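Local coordinates for protein 3-oxo-tetronate kinase (Haemophilus influenzae, PDB 1YZY) that catalyses the ATP-dependent phosphorylation of 3-oxo-tetronate to 3-oxo-tetronate 4-phosphate, a kinase step in carbohydrate metabolism, at residues 200-212 / 220-232. Numbering follows the deposited sequence.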
loop_
_atom_site.group_PDB
_atom_site.type_symbol
_atom_site.label_atom_id
_atom_site.label_comp_id
_atom_site.label_asym_id
_atom_site.label_seq_id
_atom_site.Cartn_x
_atom_site.Cartn_y
_atom_site.Cartn_z
ATOM N N ASP A 200 -2.566 0.724 -23.688
ATOM C CA ASP A 200 -3.229 -0.547 -23.477
ATOM C C ASP A 200 -2.338 -1.392 -22.558
ATOM O O ASP A 200 -1.115 -1.305 -22.622
ATOM C CB ASP A 200 -3.406 -1.240 -24.827
ATOM C CG ASP A 200 -4.052 -2.582 -24.705
ATOM O OD1 ASP A 200 -3.323 -3.593 -24.735
ATOM O OD2 ASP A 200 -5.291 -2.625 -24.567
ATOM N N ASN A 201 -2.954 -2.221 -21.719
ATOM C CA ASN A 201 -2.211 -3.056 -20.772
ATOM C C ASN A 201 -1.187 -4.023 -21.333
ATOM O O ASN A 201 -0.239 -4.387 -20.632
ATOM C CB ASN A 201 -3.193 -3.812 -19.868
ATOM C CG ASN A 201 -3.521 -3.144 -18.537
ATOM O OD1 ASN A 201 -4.005 -2.019 -18.504
ATOM N ND2 ASN A 201 -3.246 -3.834 -17.436
ATOM N N SER A 202 -1.381 -4.488 -22.562
ATOM C CA SER A 202 -0.408 -5.412 -23.134
ATOM C C SER A 202 0.962 -4.754 -23.295
ATOM O O SER A 202 1.983 -5.449 -23.360
ATOM C CB SER A 202 -0.890 -5.994 -24.466
ATOM O OG SER A 202 -0.976 -5.014 -25.488
ATOM N N GLN A 203 0.987 -3.421 -23.354
ATOM C CA GLN A 203 2.250 -2.694 -23.478
ATOM C C GLN A 203 3.113 -2.850 -22.217
ATOM O O GLN A 203 4.337 -2.743 -22.287
ATOM C CB GLN A 203 2.011 -1.207 -23.753
ATOM C CG GLN A 203 1.887 -0.833 -25.219
ATOM C CD GLN A 203 0.456 -0.838 -25.709
ATOM O OE1 GLN A 203 0.007 -1.795 -26.338
ATOM N NE2 GLN A 203 -0.257 0.254 -25.468
ATOM N N LEU A 204 2.469 -3.036 -21.062
ATOM C CA LEU A 204 3.182 -3.216 -19.786
ATOM C C LEU A 204 3.707 -4.635 -19.705
ATOM O O LEU A 204 4.737 -4.905 -19.074
ATOM C CB LEU A 204 2.263 -2.913 -18.592
ATOM C CG LEU A 204 1.804 -1.459 -18.487
ATOM C CD1 LEU A 204 0.696 -1.340 -17.467
ATOM C CD2 LEU A 204 2.997 -0.545 -18.144
ATOM N N GLU A 205 2.976 -5.535 -20.353
ATOM C CA GLU A 205 3.327 -6.944 -20.425
ATOM C C GLU A 205 4.605 -7.096 -21.275
ATOM O O GLU A 205 5.470 -7.933 -20.988
ATOM C CB GLU A 205 2.150 -7.695 -21.046
ATOM C CG GLU A 205 2.227 -9.211 -21.026
ATOM C CD GLU A 205 0.895 -9.858 -21.393
ATOM O OE1 GLU A 205 0.751 -11.081 -21.182
ATOM O OE2 GLU A 205 -0.016 -9.146 -21.877
ATOM N N VAL A 206 4.698 -6.295 -22.335
ATOM C CA VAL A 206 5.863 -6.289 -23.223
ATOM C C VAL A 206 7.063 -5.710 -22.473
ATOM O O VAL A 206 8.154 -6.280 -22.498
ATOM C CB VAL A 206 5.588 -5.426 -24.492
ATOM C CG1 VAL A 206 6.876 -5.200 -25.284
ATOM C CG2 VAL A 206 4.545 -6.104 -25.377
ATOM N N LEU A 207 6.862 -4.546 -21.853
ATOM C CA LEU A 207 7.908 -3.874 -21.080
ATOM C C LEU A 207 8.416 -4.787 -19.969
ATOM O O LEU A 207 9.620 -4.929 -19.783
ATOM C CB LEU A 207 7.388 -2.558 -20.482
ATOM C CG LEU A 207 8.431 -1.709 -19.734
ATOM C CD1 LEU A 207 9.641 -1.465 -20.624
ATOM C CD2 LEU A 207 7.830 -0.388 -19.301
ATOM N N ALA A 208 7.488 -5.407 -19.245
ATOM C CA ALA A 208 7.827 -6.327 -18.159
ATOM C C ALA A 208 8.848 -7.359 -18.618
ATOM O O ALA A 208 9.792 -7.690 -17.892
ATOM C CB ALA A 208 6.574 -7.028 -17.660
ATOM N N GLU A 209 8.631 -7.879 -19.820
ATOM C CA GLU A 209 9.513 -8.872 -20.417
ATOM C C GLU A 209 10.838 -8.233 -20.831
ATOM O O GLU A 209 11.903 -8.838 -20.689
ATOM C CB GLU A 209 8.822 -9.494 -21.632
ATOM C CG GLU A 209 8.920 -11.009 -21.697
ATOM C CD GLU A 209 9.981 -11.486 -22.662
ATOM O OE1 GLU A 209 9.732 -11.430 -23.889
ATOM O OE2 GLU A 209 11.056 -11.922 -22.196
ATOM N N ALA A 210 10.761 -7.010 -21.350
ATOM C CA ALA A 210 11.946 -6.279 -21.790
ATOM C C ALA A 210 12.898 -5.922 -20.627
ATOM O O ALA A 210 14.121 -6.011 -20.764
ATOM C CB ALA A 210 11.521 -5.019 -22.556
ATOM N N VAL A 211 12.328 -5.517 -19.492
ATOM C CA VAL A 211 13.111 -5.147 -18.315
ATOM C C VAL A 211 13.401 -6.313 -17.360
ATOM O O VAL A 211 13.736 -6.100 -16.196
ATOM C CB VAL A 211 12.419 -4.014 -17.515
ATOM C CG1 VAL A 211 12.309 -2.756 -18.359
ATOM C CG2 VAL A 211 11.054 -4.457 -17.042
ATOM N N ALA A 212 13.327 -7.535 -17.865
ATOM C CA ALA A 212 13.561 -8.730 -17.057
ATOM C C ALA A 212 14.949 -8.853 -16.427
ATOM O O ALA A 212 15.140 -9.631 -15.492
ATOM C CB ALA A 212 13.270 -9.961 -17.882
ATOM N N GLY A 220 4.800 3.164 -11.493
ATOM C CA GLY A 220 3.693 3.065 -10.560
ATOM C C GLY A 220 3.473 1.596 -10.232
ATOM O O GLY A 220 4.435 0.846 -10.062
ATOM N N SER A 221 2.217 1.177 -10.128
ATOM C CA SER A 221 1.932 -0.226 -9.831
ATOM C C SER A 221 1.788 -1.070 -11.098
ATOM O O SER A 221 1.975 -2.286 -11.061
ATOM C CB SER A 221 0.662 -0.343 -9.003
ATOM O OG SER A 221 0.795 0.319 -7.762
ATOM N N GLY A 222 1.403 -0.422 -12.199
ATOM C CA GLY A 222 1.221 -1.112 -13.463
ATOM C C GLY A 222 2.342 -2.035 -13.898
ATOM O O GLY A 222 2.097 -3.204 -14.197
ATOM N N LEU A 223 3.564 -1.525 -13.980
ATOM C CA LEU A 223 4.688 -2.357 -14.402
ATOM C C LEU A 223 5.007 -3.447 -13.401
ATOM O O LEU A 223 5.309 -4.582 -13.786
ATOM C CB LEU A 223 5.942 -1.511 -14.638
ATOM C CG LEU A 223 7.217 -2.297 -14.954
ATOM C CD1 LEU A 223 7.049 -3.071 -16.259
ATOM C CD2 LEU A 223 8.399 -1.356 -15.044
ATOM N N GLY A 224 5.011 -3.073 -12.124
ATOM C CA GLY A 224 5.315 -4.018 -11.064
ATOM C C GLY A 224 4.414 -5.226 -11.112
ATOM O O GLY A 224 4.864 -6.336 -10.833
ATOM N N ALA A 225 3.136 -4.989 -11.416
ATOM C CA ALA A 225 2.124 -6.042 -11.528
ATOM C C ALA A 225 2.474 -7.040 -12.629
ATOM O O ALA A 225 2.385 -8.258 -12.437
ATOM C CB ALA A 225 0.777 -5.427 -11.813
ATOM N N TYR A 226 2.846 -6.520 -13.796
ATOM C CA TYR A 226 3.202 -7.372 -14.916
ATOM C C TYR A 226 4.526 -8.072 -14.729
ATOM O O TYR A 226 4.763 -9.124 -15.330
ATOM C CB TYR A 226 3.118 -6.607 -16.234
ATOM C CG TYR A 226 1.688 -6.535 -16.708
ATOM C CD1 TYR A 226 0.885 -5.445 -16.398
ATOM C CD2 TYR A 226 1.106 -7.612 -17.369
ATOM C CE1 TYR A 226 -0.470 -5.431 -16.728
ATOM C CE2 TYR A 226 -0.246 -7.610 -17.695
ATOM C CZ TYR A 226 -1.027 -6.521 -17.373
ATOM O OH TYR A 226 -2.371 -6.528 -17.691
ATOM N N MET A 227 5.391 -7.489 -13.901
ATOM C CA MET A 227 6.681 -8.103 -13.590
ATOM C C MET A 227 6.444 -9.296 -12.661
ATOM O O MET A 227 7.168 -10.287 -12.706
ATOM C CB MET A 227 7.611 -7.093 -12.918
ATOM C CG MET A 227 8.021 -5.954 -13.822
ATOM S SD MET A 227 9.210 -4.889 -13.023
ATOM C CE MET A 227 10.684 -5.871 -13.200
ATOM N N ALA A 228 5.467 -9.160 -11.773
ATOM C CA ALA A 228 5.094 -10.230 -10.855
ATOM C C ALA A 228 4.455 -11.362 -11.672
ATOM O O ALA A 228 4.796 -12.527 -11.500
ATOM C CB ALA A 228 4.103 -9.705 -9.827
ATOM N N ALA A 229 3.538 -11.001 -12.569
ATOM C CA ALA A 229 2.865 -11.984 -13.418
ATOM C C ALA A 229 3.858 -12.759 -14.276
ATOM O O ALA A 229 3.654 -13.942 -14.540
ATOM C CB ALA A 229 1.804 -11.313 -14.302
ATOM N N ARG A 230 4.909 -12.098 -14.755
ATOM C CA ARG A 230 5.898 -12.800 -15.575
ATOM C C ARG A 230 6.715 -13.749 -14.700
ATOM O O ARG A 230 6.903 -14.916 -15.047
ATOM C CB ARG A 230 6.837 -11.820 -16.294
ATOM C CG ARG A 230 7.648 -12.477 -17.419
ATOM C CD ARG A 230 8.757 -11.582 -17.964
ATOM N NE ARG A 230 9.854 -11.451 -17.013
ATOM C CZ ARG A 230 10.929 -12.234 -16.988
ATOM N NH1 ARG A 230 11.078 -13.212 -17.873
ATOM N NH2 ARG A 230 11.841 -12.062 -16.044
ATOM N N LEU A 231 7.212 -13.228 -13.580
ATOM C CA LEU A 231 8.018 -13.993 -12.630
ATOM C C LEU A 231 7.289 -15.198 -12.052
ATOM O O LEU A 231 7.918 -16.213 -11.740
ATOM C CB LEU A 231 8.495 -13.093 -11.483
ATOM C CG LEU A 231 9.516 -12.014 -11.838
ATOM C CD1 LEU A 231 9.714 -11.057 -10.678
ATOM C CD2 LEU A 231 10.826 -12.674 -12.219
ATOM N N SER A 232 5.979 -15.071 -11.873
ATOM C CA SER A 232 5.175 -16.156 -11.321
ATOM C C SER A 232 4.663 -17.122 -12.382
ATOM O O SER A 232 4.320 -18.265 -12.064
ATOM C CB SER A 232 3.993 -15.592 -10.533
ATOM O OG SER A 232 2.997 -15.064 -11.391
HETATM O O HOH W 1 10.141 -8.911 -15.279
#
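Ala-208 and Tyr-226 bring together two helices of the sugar-binding N-terminal domain, 202-210 and 221-232, joined in sequence by strand 216-219 in the alpha/beta fold of the domain. The helix axes approach to 8.4 Å at a crossing angle of -63°. A small residue suits the crossing: the CB of Ala-208 lies 3.6 Å from the backbone O of Tyr-226 and also meets the side chains of Leu-223 and Met-227. Leu-223 has CG anti to its backbone N (chi1 174°), which carries CD1 against the first helix, 4.0 Å from Leu-207 CG; Tyr-78 of strand 77-80 packs against Leu-223 and Met-227 from the sheet. Leu-204 CD1 lies over the backbone of Gly-222, 4.0 Å from its C; a glycine suits this place because it carries no side chain toward the first helix. Tyr-226 lies along residues 201-205, with Asn-201 O over one ring face and Leu-204 CB 3.6 Å from Tyr-226 CD1. Tyr-226 OH accepts a nearly straight bond from Asn-201 ND2 (2.8 Å), while Asn-201 OD1 is held by Val-117 N, so both ends of the amide are fixed.

The far end is looser and more exposed. Glu-209 and Arg-230 touch through their aliphatic parts, but their charged groups form no salt bridge. Ala-212 CB lies over one face of the guanidinium, toward its rim, and a water accepts from Arg-230 NE at 3.1 Å while donating to Ala-208 O at 2.9 Å.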